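Local coordinates for protein TqaA (Penicillium aethiopicum, PDB 5EJD) that carries a covalently attached phosphopantetheine arm, as a carrier (T) domain of a nonribosomal peptide synthetase, and probably presents bound intermediates on it, at residues S30-F35 with D64-S69; A17-I22 with M44-L49; D7-L12 with E70-A75. All blocks are in the same frame, centred on the assembly; numbering follows the deposited sequence.

Contact 1 of 3, residues S30-F35 with D64-S69; sequences SDNFFF and DHPVLS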
ATOM      1  N   SER B  30     -28.774  12.118   7.023  1.00 37.63           N
ATOM      2  CA  SER B  30     -28.834  10.896   7.860  1.00 38.40           C
ATOM      3  C   SER B  30     -28.086   9.707   7.247  1.00 33.65           C
ATOM      4  O   SER B  30     -28.114   8.621   7.800  1.00 32.44           O
ATOM      5  CB  SER B  30     -30.302  10.512   8.039  1.00 36.72           C
ATOM      6  OG  SER B  30     -30.880  10.307   6.761  1.00 40.49           O
ATOM      7  N   ASP B  31     -27.509   9.900   6.058  1.00 34.04           N
ATOM      8  CA  ASP B  31     -26.745   8.851   5.402  1.00 35.28           C
ATOM      9  C   ASP B  31     -25.492   8.407   6.189  1.00 35.32           C
ATOM     10  O   ASP B  31     -24.782   9.203   6.807  1.00 30.19           O
ATOM     11  CB  ASP B  31     -26.304   9.275   4.012  1.00 38.32           C
ATOM     12  CG  ASP B  31     -27.355   9.029   2.959  1.00 43.24           C
ATOM     13  OD1 ASP B  31     -28.178   8.109   3.117  1.00 49.33           O
ATOM     14  OD2 ASP B  31     -27.331   9.742   1.925  1.00 50.30           O
ATOM     15  N   ASN B  32     -25.279   7.099   6.153  1.00 32.31           N
ATOM     16  CA  ASN B  32     -24.166   6.450   6.790  1.00 29.28           C
ATOM     17  C   ASN B  32     -23.085   6.128   5.748  1.00 27.76           C
ATOM     18  O   ASN B  32     -23.338   5.428   4.761  1.00 27.52           O
ATOM     19  CB  ASN B  32     -24.682   5.172   7.452  1.00 28.95           C
ATOM     20  CG  ASN B  32     -23.597   4.402   8.129  1.00 32.10           C
ATOM     21  OD1 ASN B  32     -22.598   4.001   7.494  1.00 36.66           O
ATOM     22  ND2 ASN B  32     -23.718   4.244   9.428  1.00 30.28           N
ATOM     23  N   PHE B  33     -21.875   6.593   6.008  1.00 26.72           N
ATOM     24  CA  PHE B  33     -20.766   6.435   5.077  1.00 27.94           C
ATOM     25  C   PHE B  33     -20.553   4.987   4.616  1.00 29.02           C
ATOM     26  O   PHE B  33     -20.333   4.729   3.445  1.00 28.49           O
ATOM     27  CB  PHE B  33     -19.483   6.963   5.731  1.00 28.47           C
ATOM     28  CG  PHE B  33     -18.285   7.052   4.791  1.00 26.60           C
ATOM     29  CD1 PHE B  33     -17.270   6.119   4.872  1.00 27.08           C
ATOM     30  CD2 PHE B  33     -18.153   8.089   3.920  1.00 26.04           C
ATOM     31  CE1 PHE B  33     -16.173   6.184   4.058  1.00 26.82           C
ATOM     32  CE2 PHE B  33     -17.054   8.171   3.086  1.00 28.59           C
ATOM     33  CZ  PHE B  33     -16.059   7.210   3.154  1.00 27.67           C
ATOM     34  N   PHE B  34     -20.604   4.052   5.548  1.00 30.20           N
ATOM     35  CA  PHE B  34     -20.341   2.648   5.246  1.00 33.21           C
ATOM     36  C   PHE B  34     -21.530   1.984   4.550  1.00 36.83           C
ATOM     37  O   PHE B  34     -21.340   1.236   3.591  1.00 34.86           O
ATOM     38  CB  PHE B  34     -19.925   1.899   6.519  1.00 31.81           C
ATOM     39  CG  PHE B  34     -18.675   2.472   7.142  1.00 31.55           C
ATOM     40  CD1 PHE B  34     -17.429   2.105   6.672  1.00 32.85           C
ATOM     41  CD2 PHE B  34     -18.741   3.410   8.134  1.00 31.59           C
ATOM     42  CE1 PHE B  34     -16.273   2.631   7.220  1.00 33.83           C
ATOM     43  CE2 PHE B  34     -17.574   3.939   8.694  1.00 34.72           C
ATOM     44  CZ  PHE B  34     -16.337   3.548   8.242  1.00 32.43           C
ATOM     45  N   PHE B  35     -22.750   2.330   4.950  1.00 36.29           N
ATOM     46  CA  PHE B  35     -23.902   1.827   4.247  1.00 38.25           C
ATOM     47  C   PHE B  35     -23.960   2.308   2.790  1.00 37.32           C
ATOM     48  O   PHE B  35     -24.475   1.577   1.952  1.00 37.15           O
ATOM     49  CB  PHE B  35     -25.166   2.164   4.996  1.00 43.48           C
ATOM     50  CG  PHE B  35     -26.418   1.518   4.427  1.00 50.39           C
ATOM     51  CD1 PHE B  35     -26.706   0.171   4.691  1.00 49.56           C
ATOM     52  CD2 PHE B  35     -27.347   2.277   3.652  1.00 51.08           C
ATOM     53  CE1 PHE B  35     -27.867  -0.400   4.189  1.00 52.86           C
ATOM     54  CE2 PHE B  35     -28.513   1.695   3.146  1.00 47.06           C
ATOM     55  CZ  PHE B  35     -28.772   0.363   3.414  1.00 50.05           C
ATOM     56  N   ASP B  64     -16.225   6.591  14.162  1.00 37.54           N
ATOM     57  CA  ASP B  64     -16.973   6.948  15.396  1.00 38.15           C
ATOM     58  C   ASP B  64     -18.281   7.640  15.069  1.00 37.09           C
ATOM     59  O   ASP B  64     -19.274   7.379  15.703  1.00 40.62           O
ATOM     60  CB  ASP B  64     -16.152   7.856  16.289  1.00 41.46           C
ATOM     61  CG  ASP B  64     -14.915   7.161  16.885  1.00 50.07           C
ATOM     62  OD1 ASP B  64     -14.872   5.906  16.936  1.00 54.79           O
ATOM     63  OD2 ASP B  64     -13.982   7.888  17.309  1.00 53.87           O
ATOM     64  N   HIS B  65     -18.285   8.436  14.002  1.00 38.00           N
ATOM     65  CA  HIS B  65     -19.450   9.201  13.592  1.00 35.82           C
ATOM     66  C   HIS B  65     -19.785   8.983  12.141  1.00 35.13           C
ATOM     67  O   HIS B  65     -19.612   9.850  11.299  1.00 33.06           O
ATOM     68  CB  HIS B  65     -19.203  10.658  13.863  1.00 33.97           C
ATOM     69  CG  HIS B  65     -19.025  10.938  15.302  1.00 39.34           C
ATOM     70  ND1 HIS B  65     -17.815  11.314  15.849  1.00 40.38           N
ATOM     71  CD2 HIS B  65     -19.892  10.782  16.332  1.00 37.72           C
ATOM     72  CE1 HIS B  65     -17.956  11.410  17.155  1.00 38.82           C
ATOM     73  NE2 HIS B  65     -19.207  11.094  17.468  1.00 37.98           N
ATOM     74  N   PRO B  66     -20.270   7.782  11.838  1.00 32.70           N
ATOM     75  CA  PRO B  66     -20.509   7.365  10.450  1.00 35.60           C
ATOM     76  C   PRO B  66     -21.637   8.116   9.739  1.00 32.80           C
ATOM     77  O   PRO B  66     -21.720   8.055   8.512  1.00 29.94           O
ATOM     78  CB  PRO B  66     -20.878   5.887  10.594  1.00 20.00           C
ATOM     79  CG  PRO B  66     -21.466   5.783  11.960  1.00 20.00           C
ATOM     80  CD  PRO B  66     -20.706   6.763  12.807  1.00 20.00           C
ATOM     81  N   VAL B  67     -22.490   8.804  10.490  1.00 31.66           N
ATOM     82  CA  VAL B  67     -23.627   9.498   9.902  1.00 31.81           C
ATOM     83  C   VAL B  67     -23.205  10.904   9.540  1.00 31.23           C
ATOM     84  O   VAL B  67     -22.540  11.590  10.337  1.00 32.02           O
ATOM     85  CB  VAL B  67     -24.833   9.499  10.869  1.00 34.28           C
ATOM     86  CG1 VAL B  67     -25.920  10.450  10.385  1.00 35.35           C
ATOM     87  CG2 VAL B  67     -25.399   8.099  10.995  1.00 30.88           C
ATOM     88  N   LEU B  68     -23.617  11.368   8.364  1.00 31.41           N
ATOM     89  CA  LEU B  68     -23.099  12.631   7.833  1.00 31.67           C
ATOM     90  C   LEU B  68     -23.269  13.804   8.782  1.00 34.55           C
ATOM     91  O   LEU B  68     -22.306  14.521   9.063  1.00 39.20           O
ATOM     92  CB  LEU B  68     -23.731  12.960   6.505  1.00 31.81           C
ATOM     93  CG  LEU B  68     -23.007  14.013   5.662  1.00 33.42           C
ATOM     94  CD1 LEU B  68     -23.311  13.788   4.201  1.00 34.82           C
ATOM     95  CD2 LEU B  68     -23.413  15.417   6.018  1.00 37.50           C
ATOM     96  N   SER B  69     -24.478  14.010   9.274  1.00 36.79           N
ATOM     97  CA  SER B  69     -24.758  15.144  10.142  1.00 39.77           C
ATOM     98  C   SER B  69     -23.895  15.102  11.391  1.00 40.96           C
ATOM     99  O   SER B  69     -23.431  16.147  11.833  1.00 49.22           O
ATOM    100  CB  SER B  69     -26.252  15.199  10.521  1.00 41.87           C
ATOM    101  OG  SER B  69     -26.635  14.041  11.233  1.00 42.61           O
TER
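D31 and F33 reach across to L68 and P66 through their backbones, and this is where the contact is tight. F33 N donates to P66 O at 2.9 Å in a nearly straight bond (170° at the hydrogen). L68 N donates to D31 O at the same distance but more bent (150°). The two bonds flank N32 and V67, whose CA atoms are 4.4 Å apart. This makes a single antiparallel bridge with N32 and V67 as the non-hydrogen-bonded pair. Two CA-H...O contacts fill it in: V67 CA lies 3.3 Å from D31 O, and N32 CA lies 3.4 Å from P66 O.

The N32 side chain crosses the proline at an angle, its ND2 beside the CB-CG edge. With CG anti to the backbone N (chi1 179°), the side chain extends to P66, and ND2 lies 3.5 Å from P66 CB. OD1 serves its own segment: it accepts from F35 N in an Asx motif, with a weak second bond from F34 N.

The packing thins beyond P66. The edge of the F34 ring meets only P66 here, with F34 CD2 4.1 Å from P66 CB, while F33 CD1 lies over one face of that ring. On the other flank S30, which is exposed, lays its CA and O against V67 CG1. The D31 carboxylate turns to S28 N and R36. L68, by contrast, is buried against helix 7-20.

V67 is the N-cap residue of helix 68-74, and D31 O takes the N-H of the first helical residue. The bridge thus fastens the long loop after helix 7-20 to the start of the last helix. It belongs to the four-helix carrier-protein fold, with the side chain of F34 about 6 Å from that of S40 and from the bound phosphopantetheine.

Contact 2 of 3, residues A17-I22 with M44-L49; sequences ATVLDI and MKASAL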
ATOM      1  N   ALA B  17     -19.732  12.510  -2.232  1.00 33.06           N
ATOM      2  CA  ALA B  17     -20.107  12.298  -3.620  1.00 37.29           C
ATOM      3  C   ALA B  17     -18.892  11.978  -4.498  1.00 35.27           C
ATOM      4  O   ALA B  17     -18.935  11.062  -5.293  1.00 31.75           O
ATOM      5  CB  ALA B  17     -20.855  13.497  -4.173  1.00 38.04           C
ATOM      6  N   THR B  18     -17.809  12.716  -4.332  1.00 35.01           N
ATOM      7  CA  THR B  18     -16.622  12.487  -5.141  1.00 38.08           C
ATOM      8  C   THR B  18     -15.968  11.153  -4.765  1.00 38.60           C
ATOM      9  O   THR B  18     -15.584  10.389  -5.626  1.00 39.11           O
ATOM     10  CB  THR B  18     -15.587  13.599  -4.847  1.00 37.74           C
ATOM     11  OG1 THR B  18     -16.177  14.889  -5.000  1.00 36.71           O
ATOM     12  CG2 THR B  18     -14.362  13.502  -5.706  1.00 36.64           C
ATOM     13  N   VAL B  19     -15.890  10.870  -3.479  1.00 34.80           N
ATOM     14  CA  VAL B  19     -15.117   9.738  -3.012  1.00 37.01           C
ATOM     15  C   VAL B  19     -15.857   8.435  -3.275  1.00 33.84           C
ATOM     16  O   VAL B  19     -15.252   7.424  -3.524  1.00 36.11           O
ATOM     17  CB  VAL B  19     -14.786   9.947  -1.515  1.00 38.85           C
ATOM     18  CG1 VAL B  19     -14.619   8.661  -0.756  1.00 39.21           C
ATOM     19  CG2 VAL B  19     -13.523  10.791  -1.381  1.00 41.28           C
ATOM     20  N   LEU B  20     -17.156   8.443  -3.077  1.00 34.60           N
ATOM     21  CA  LEU B  20     -17.972   7.265  -3.305  1.00 35.57           C
ATOM     22  C   LEU B  20     -18.496   7.198  -4.750  1.00 35.02           C
ATOM     23  O   LEU B  20     -19.056   6.191  -5.124  1.00 32.21           O
ATOM     24  CB  LEU B  20     -19.153   7.229  -2.318  1.00 35.64           C
ATOM     25  CG  LEU B  20     -18.756   7.288  -0.846  1.00 39.27           C
ATOM     26  CD1 LEU B  20     -19.998   7.454   0.011  1.00 40.50           C
ATOM     27  CD2 LEU B  20     -17.982   6.067  -0.393  1.00 40.30           C
ATOM     28  N   ASP B  21     -18.290   8.238  -5.561  1.00 35.62           N
ATOM     29  CA  ASP B  21     -18.759   8.260  -6.965  1.00 39.33           C
ATOM     30  C   ASP B  21     -20.267   8.046  -7.045  1.00 38.60           C
ATOM     31  O   ASP B  21     -20.766   7.254  -7.828  1.00 38.73           O
ATOM     32  CB  ASP B  21     -18.019   7.211  -7.791  1.00 43.17           C
ATOM     33  CG  ASP B  21     -16.731   7.755  -8.413  1.00 52.60           C
ATOM     34  OD1 ASP B  21     -16.817   8.855  -9.014  1.00 58.97           O
ATOM     35  OD2 ASP B  21     -15.629   7.116  -8.276  1.00 60.78           O
ATOM     36  N   ILE B  22     -20.975   8.743  -6.178  1.00 39.91           N
ATOM     37  CA  ILE B  22     -22.414   8.732  -6.148  1.00 40.87           C
ATOM     38  C   ILE B  22     -22.887  10.172  -6.334  1.00 42.94           C
ATOM     39  O   ILE B  22     -22.148  11.098  -6.049  1.00 38.79           O
ATOM     40  CB  ILE B  22     -23.003   8.058  -4.902  1.00 40.65           C
ATOM     41  CG1 ILE B  22     -22.374   8.523  -3.608  1.00 44.80           C
ATOM     42  CG2 ILE B  22     -22.788   6.553  -4.978  1.00 46.98           C
ATOM     43  CD1 ILE B  22     -23.214   9.447  -2.797  1.00 46.14           C
ATOM     44  N   MET B  44     -10.010   7.503   4.268  1.00 26.39           N
ATOM     45  CA  MET B  44      -8.730   8.215   4.165  1.00 29.46           C
ATOM     46  C   MET B  44      -8.810   9.323   3.099  1.00 28.09           C
ATOM     47  O   MET B  44      -8.443  10.457   3.380  1.00 29.51           O
ATOM     48  CB  MET B  44      -7.575   7.232   3.928  1.00 32.42           C
ATOM     49  CG  MET B  44      -6.824   7.118   2.606  1.00 44.42           C
ATOM     50  SD  MET B  44      -5.693   8.367   2.439  1.00 38.66           S
ATOM     51  CE  MET B  44      -6.121   9.138   1.001  1.00 52.57           C
ATOM     52  N   LYS B  45      -9.356   9.020   1.928  1.00 26.47           N
ATOM     53  CA  LYS B  45      -9.505  10.038   0.889  1.00 29.68           C
ATOM     54  C   LYS B  45     -10.469  11.162   1.269  1.00 26.85           C
ATOM     55  O   LYS B  45     -10.184  12.326   1.024  1.00 27.43           O
ATOM     56  CB  LYS B  45      -9.944   9.428  -0.419  1.00 32.59           C
ATOM     57  CG  LYS B  45      -8.992   8.356  -0.884  1.00 38.11           C
ATOM     58  CD  LYS B  45      -9.117   8.044  -2.365  1.00 47.02           C
ATOM     59  CE  LYS B  45      -9.517   6.600  -2.592  1.00 52.87           C
ATOM     60  NZ  LYS B  45      -8.760   6.011  -3.725  1.00 56.51           N
ATOM     61  N   ALA B  46     -11.539  10.810   1.951  1.00 25.44           N
ATOM     62  CA  ALA B  46     -12.515  11.789   2.398  1.00 24.92           C
ATOM     63  C   ALA B  46     -11.856  12.754   3.363  1.00 26.80           C
ATOM     64  O   ALA B  46     -12.013  13.953   3.262  1.00 30.03           O
ATOM     65  CB  ALA B  46     -13.705  11.121   3.065  1.00 21.50           C
ATOM     66  N   SER B  47     -11.126  12.207   4.310  1.00 27.98           N
ATOM     67  CA  SER B  47     -10.395  13.014   5.254  1.00 27.54           C
ATOM     68  C   SER B  47      -9.423  13.986   4.575  1.00 27.93           C
ATOM     69  O   SER B  47      -9.306  15.136   4.980  1.00 26.76           O
ATOM     70  CB  SER B  47      -9.667  12.112   6.223  1.00 26.31           C
ATOM     71  OG  SER B  47      -8.794  12.898   6.984  1.00 28.57           O
ATOM     72  N   ALA B  48      -8.698  13.521   3.558  1.00 29.91           N
ATOM     73  CA  ALA B  48      -7.774  14.395   2.843  1.00 30.60           C
ATOM     74  C   ALA B  48      -8.501  15.503   2.059  1.00 32.23           C
ATOM     75  O   ALA B  48      -8.046  16.619   2.020  1.00 33.63           O
ATOM     76  CB  ALA B  48      -6.903  13.594   1.910  1.00 32.21           C
ATOM     77  N   LEU B  49      -9.602  15.165   1.414  1.00 33.15           N
ATOM     78  CA  LEU B  49     -10.389  16.156   0.719  1.00 32.84           C
ATOM     79  C   LEU B  49     -11.019  17.144   1.696  1.00 34.44           C
ATOM     80  O   LEU B  49     -11.152  18.318   1.382  1.00 35.44           O
ATOM     81  CB  LEU B  49     -11.469  15.476  -0.118  1.00 33.55           C
ATOM     82  CG  LEU B  49     -11.218  15.398  -1.630  1.00 34.89           C
ATOM     83  CD1 LEU B  49      -9.814  14.992  -2.022  1.00 36.44           C
ATOM     84  CD2 LEU B  49     -12.202  14.403  -2.217  1.00 35.83           C
TER
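V19 points one methyl, CG2, at helix 40-52, and most of the contact is built on it. CG2 is placed anti to the carbonyl carbon of V19, while CG1 is the branch anti to the backbone N (chi1 151°). From there CG2 touches three residues of the facing helix. K45 CB, A46 N and L49 CD2 each lie 3.9 Å from V19 CG2. The A46 methyl is a little farther, with CB 4.5 Å from V19 CG2. V19 and A46 are also the residues whose CA atoms approach most closely, at 6.3 Å. A small alanine at this point lets a valine methyl rest near the helix backbone.

The V19 and L49 side chains run antiparallel, flank to flank, so the touch is alongside rather than head-on. L49 uses its CD2 branch for two neighbours. The second is T18, whose CG2 lies 4.2 Å from L49 CD2. The hydroxyl of T18 serves its own helix, with OG1 bonded to N14 O.

K45 starts toward V19 but gives only the base of its side chain. The outer part of the lysine chain kinks, and the amine leads away from the contact. Behind V19, helix 7-20 ends in a Schellman motif. I22 N donates to A17 O, a weak bond joins D21 N to T18 O, and D21 has positive phi. I15, one turn before V19, extends the packing onto A46 and L49. M44, A48 and L49 also pack on acidic side chains of a neighbouring protein chain.

The side-chain contacts across the two segments are apolar. The one polar atom touched is the backbone A46 N, in van der Waals contact. The contact relies on shape and close packing, with no directional bond between the segments.

Contact 3 of 3, residues D7-L12 with E70-A75; sequences DAEREL and ELASVA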
ATOM      1  N   ASP B   7     -23.468  24.483   6.430  1.00 43.96           N
ATOM      2  CA  ASP B   7     -22.416  24.570   5.411  1.00 48.44           C
ATOM      3  C   ASP B   7     -21.443  23.407   5.459  1.00 43.83           C
ATOM      4  O   ASP B   7     -20.907  23.005   4.427  1.00 41.97           O
ATOM      5  CB  ASP B   7     -21.622  25.888   5.548  1.00 53.11           C
ATOM      6  CG  ASP B   7     -22.379  27.088   4.982  1.00 62.04           C
ATOM      7  OD1 ASP B   7     -23.360  26.903   4.212  1.00 69.00           O
ATOM      8  OD2 ASP B   7     -22.002  28.235   5.307  1.00 73.91           O
ATOM      9  N   ALA B   8     -21.157  22.942   6.670  1.00 38.55           N
ATOM     10  CA  ALA B   8     -20.333  21.783   6.876  1.00 37.82           C
ATOM     11  C   ALA B   8     -21.003  20.514   6.267  1.00 35.97           C
ATOM     12  O   ALA B   8     -20.319  19.703   5.651  1.00 29.55           O
ATOM     13  CB  ALA B   8     -20.049  21.578   8.363  1.00 39.03           C
ATOM     14  N   GLU B   9     -22.316  20.367   6.435  1.00 36.00           N
ATOM     15  CA  GLU B   9     -23.028  19.247   5.856  1.00 36.58           C
ATOM     16  C   GLU B   9     -22.936  19.301   4.349  1.00 37.58           C
ATOM     17  O   GLU B   9     -22.719  18.283   3.711  1.00 39.87           O
ATOM     18  CB  GLU B   9     -24.477  19.177   6.333  1.00 40.09           C
ATOM     19  CG  GLU B   9     -24.623  18.905   7.830  1.00 45.81           C
ATOM     20  CD  GLU B   9     -26.071  18.631   8.287  1.00 53.91           C
ATOM     21  OE1 GLU B   9     -27.044  18.926   7.550  1.00 55.54           O
ATOM     22  OE2 GLU B   9     -26.235  18.154   9.435  1.00 55.46           O
ATOM     23  N   ARG B  10     -23.051  20.474   3.760  1.00 37.62           N
ATOM     24  CA  ARG B  10     -22.953  20.575   2.313  1.00 39.11           C
ATOM     25  C   ARG B  10     -21.584  20.210   1.810  1.00 35.80           C
ATOM     26  O   ARG B  10     -21.470  19.554   0.777  1.00 39.48           O
ATOM     27  CB  ARG B  10     -23.319  21.989   1.804  1.00 47.24           C
ATOM     28  CG  ARG B  10     -24.809  22.295   1.876  1.00 54.44           C
ATOM     29  CD  ARG B  10     -25.189  23.717   1.488  1.00 60.36           C
ATOM     30  NE  ARG B  10     -26.412  24.006   2.233  1.00 68.38           N
ATOM     31  CZ  ARG B  10     -26.493  24.734   3.344  1.00 66.15           C
ATOM     32  NH1 ARG B  10     -25.431  25.350   3.846  1.00 64.87           N
ATOM     33  NH2 ARG B  10     -27.664  24.864   3.940  1.00 68.88           N
ATOM     34  N   GLU B  11     -20.550  20.734   2.453  1.00 36.38           N
ATOM     35  CA  GLU B  11     -19.199  20.515   1.954  1.00 40.60           C
ATOM     36  C   GLU B  11     -18.871  19.021   2.091  1.00 37.94           C
ATOM     37  O   GLU B  11     -18.287  18.419   1.203  1.00 32.79           O
ATOM     38  CB  GLU B  11     -18.086  21.426   2.557  1.00 46.54           C
ATOM     39  CG  GLU B  11     -17.397  22.287   1.488  1.00 57.77           C
ATOM     40  CD  GLU B  11     -16.783  21.591   0.242  1.00 66.54           C
ATOM     41  OE1 GLU B  11     -16.547  20.355   0.114  1.00 60.09           O
ATOM     42  OE2 GLU B  11     -16.490  22.372  -0.678  1.00 74.60           O
ATOM     43  N   LEU B  12     -19.297  18.434   3.195  1.00 33.75           N
ATOM     44  CA  LEU B  12     -19.082  17.018   3.433  1.00 35.27           C
ATOM     45  C   LEU B  12     -19.811  16.101   2.443  1.00 33.24           C
ATOM     46  O   LEU B  12     -19.271  15.093   2.008  1.00 33.61           O
ATOM     47  CB  LEU B  12     -19.519  16.704   4.848  1.00 37.68           C
ATOM     48  CG  LEU B  12     -19.038  15.407   5.406  1.00 44.59           C
ATOM     49  CD1 LEU B  12     -17.511  15.348   5.380  1.00 43.59           C
ATOM     50  CD2 LEU B  12     -19.586  15.290   6.833  1.00 45.31           C
ATOM     51  N   GLU B  70     -23.706  13.919  11.973  1.00 40.82           N
ATOM     52  CA  GLU B  70     -22.845  13.770  13.155  1.00 41.10           C
ATOM     53  C   GLU B  70     -21.378  14.025  12.878  1.00 40.39           C
ATOM     54  O   GLU B  70     -20.696  14.660  13.666  1.00 38.63           O
ATOM     55  CB  GLU B  70     -22.980  12.411  13.737  1.00 48.29           C
ATOM     56  CG  GLU B  70     -24.288  12.099  14.440  1.00 62.44           C
ATOM     57  CD  GLU B  70     -24.078  10.704  15.144  1.00 83.88           C
ATOM     58  OE1 GLU B  70     -23.521   9.732  14.534  1.00 98.17           O
ATOM     59  OE2 GLU B  70     -24.323  10.538  16.353  1.00 94.87           O
ATOM     60  N   LEU B  71     -20.911  13.606  11.711  1.00 39.98           N
ATOM     61  CA  LEU B  71     -19.544  13.868  11.330  1.00 37.74           C
ATOM     62  C   LEU B  71     -19.311  15.356  11.083  1.00 39.71           C
ATOM     63  O   LEU B  71     -18.229  15.883  11.368  1.00 38.13           O
ATOM     64  CB  LEU B  71     -19.152  13.050  10.077  1.00 35.49           C
ATOM     65  CG  LEU B  71     -17.739  13.239   9.512  1.00 32.20           C
ATOM     66  CD1 LEU B  71     -16.674  12.869  10.529  1.00 31.58           C
ATOM     67  CD2 LEU B  71     -17.567  12.420   8.269  1.00 32.51           C
ATOM     68  N   ALA B  72     -20.300  16.025  10.511  1.00 40.75           N
ATOM     69  CA  ALA B  72     -20.176  17.470  10.270  1.00 41.31           C
ATOM     70  C   ALA B  72     -20.028  18.302  11.533  1.00 45.02           C
ATOM     71  O   ALA B  72     -19.383  19.333  11.489  1.00 46.86           O
ATOM     72  CB  ALA B  72     -21.345  17.950   9.440  1.00 42.81           C
ATOM     73  N   SER B  73     -20.645  17.889  12.644  1.00 47.36           N
ATOM     74  CA  SER B  73     -20.418  18.563  13.933  1.00 49.40           C
ATOM     75  C   SER B  73     -19.032  18.452  14.479  1.00 50.16           C
ATOM     76  O   SER B  73     -18.551  19.389  15.073  1.00 58.90           O
ATOM     77  CB  SER B  73     -21.248  17.958  15.058  1.00 47.53           C
ATOM     78  OG  SER B  73     -22.557  17.769  14.639  1.00 47.40           O
ATOM     79  N   VAL B  74     -18.439  17.277  14.401  1.00 46.69           N
ATOM     80  CA  VAL B  74     -17.133  17.092  15.062  1.00 49.45           C
ATOM     81  C   VAL B  74     -15.997  17.601  14.202  1.00 47.95           C
ATOM     82  O   VAL B  74     -14.897  17.750  14.720  1.00 51.90           O
ATOM     83  CB  VAL B  74     -16.815  15.666  15.542  1.00 48.22           C
ATOM     84  CG1 VAL B  74     -18.043  14.972  16.129  1.00 50.19           C
ATOM     85  CG2 VAL B  74     -16.274  14.894  14.393  1.00 45.41           C
ATOM     86  N   ALA B  75     -16.245  17.888  12.920  1.00 49.94           N
ATOM     87  CA  ALA B  75     -15.201  18.492  12.093  1.00 52.27           C
ATOM     88  C   ALA B  75     -14.957  19.951  12.538  1.00 56.24           C
ATOM     89  O   ALA B  75     -15.891  20.609  13.002  1.00 58.39           O
ATOM     90  CB  ALA B  75     -15.562  18.398  10.627  1.00 48.29           C
TER
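A8 and A72 meet where the first and last helices come closest in CA distance. Their CA atoms are 5.5 Å apart. Their methyls meet at 4.0 Å between A8 CB and A72 CB. The A8 methyl also lies near A72 O. Axes of helix 7-12 and helix 70-74 come within 8.8 Å and cross steeply, with 114° between their directions. The small alanine side chains permit this close approach of the backbones.

The second group of contacts is leucine packing. L12 and L71 cross at about a right angle, and L12 CD2 touches L71 CD2 at 3.8 Å. Both leucines have CG anti to the backbone N (chi1 -164° for L12 and 178° for L71), which carries their branches toward the shared interior. L12 CD2 also presses on the backbone at A72 N, 3.8 Å away. The same L12 CD2 lies 4.1 Å from the methyl carbon A72 CB. Further partners bury this pair: L68 and F57 lie against L12, while D61 and I62 on helix 59-64 lie against L71.

Third comes the aliphatic part of a charged side chain. E9 uses its CG, 3.8 Å from A72 CB, so the A72 methyl sits against both A8 and the stem of E9. The E9 chain is extended beyond CG and takes its carboxylate past the alanine. There S5 N gives OE1 of this buried acid a hydrogen-bond donor. The bond ties the residues before the helix to its first turn. E9 N bonds to T6 OG1 as well.

The arrangement is the packing of the last short helix across the first long one, which closes the four-helix bundle of the carrier-protein fold.

Contacts 1, 2 and 3 belong to one small four-helix domain. Helix 7-20 serves contact 3 near its start and contact 2 at its end. Contacts 2 and 3 lie on opposite sides of the chain centre, with their centres 14 Å apart, and do not touch. Helix 68-74 joins contacts 1 and 3, whose centres are 11 Å apart. Contacts 1 and 2 have centres 13 Å apart and meet where F33 packs on L20. Along the chain, contact 3 encloses the other two, whose segments alternate. Contact 2 ties helix 40-52, which begins at the phosphopantetheine-bearing S40, to helix 7-20; contact 1 ties the loop before it to the start of helix 68-74.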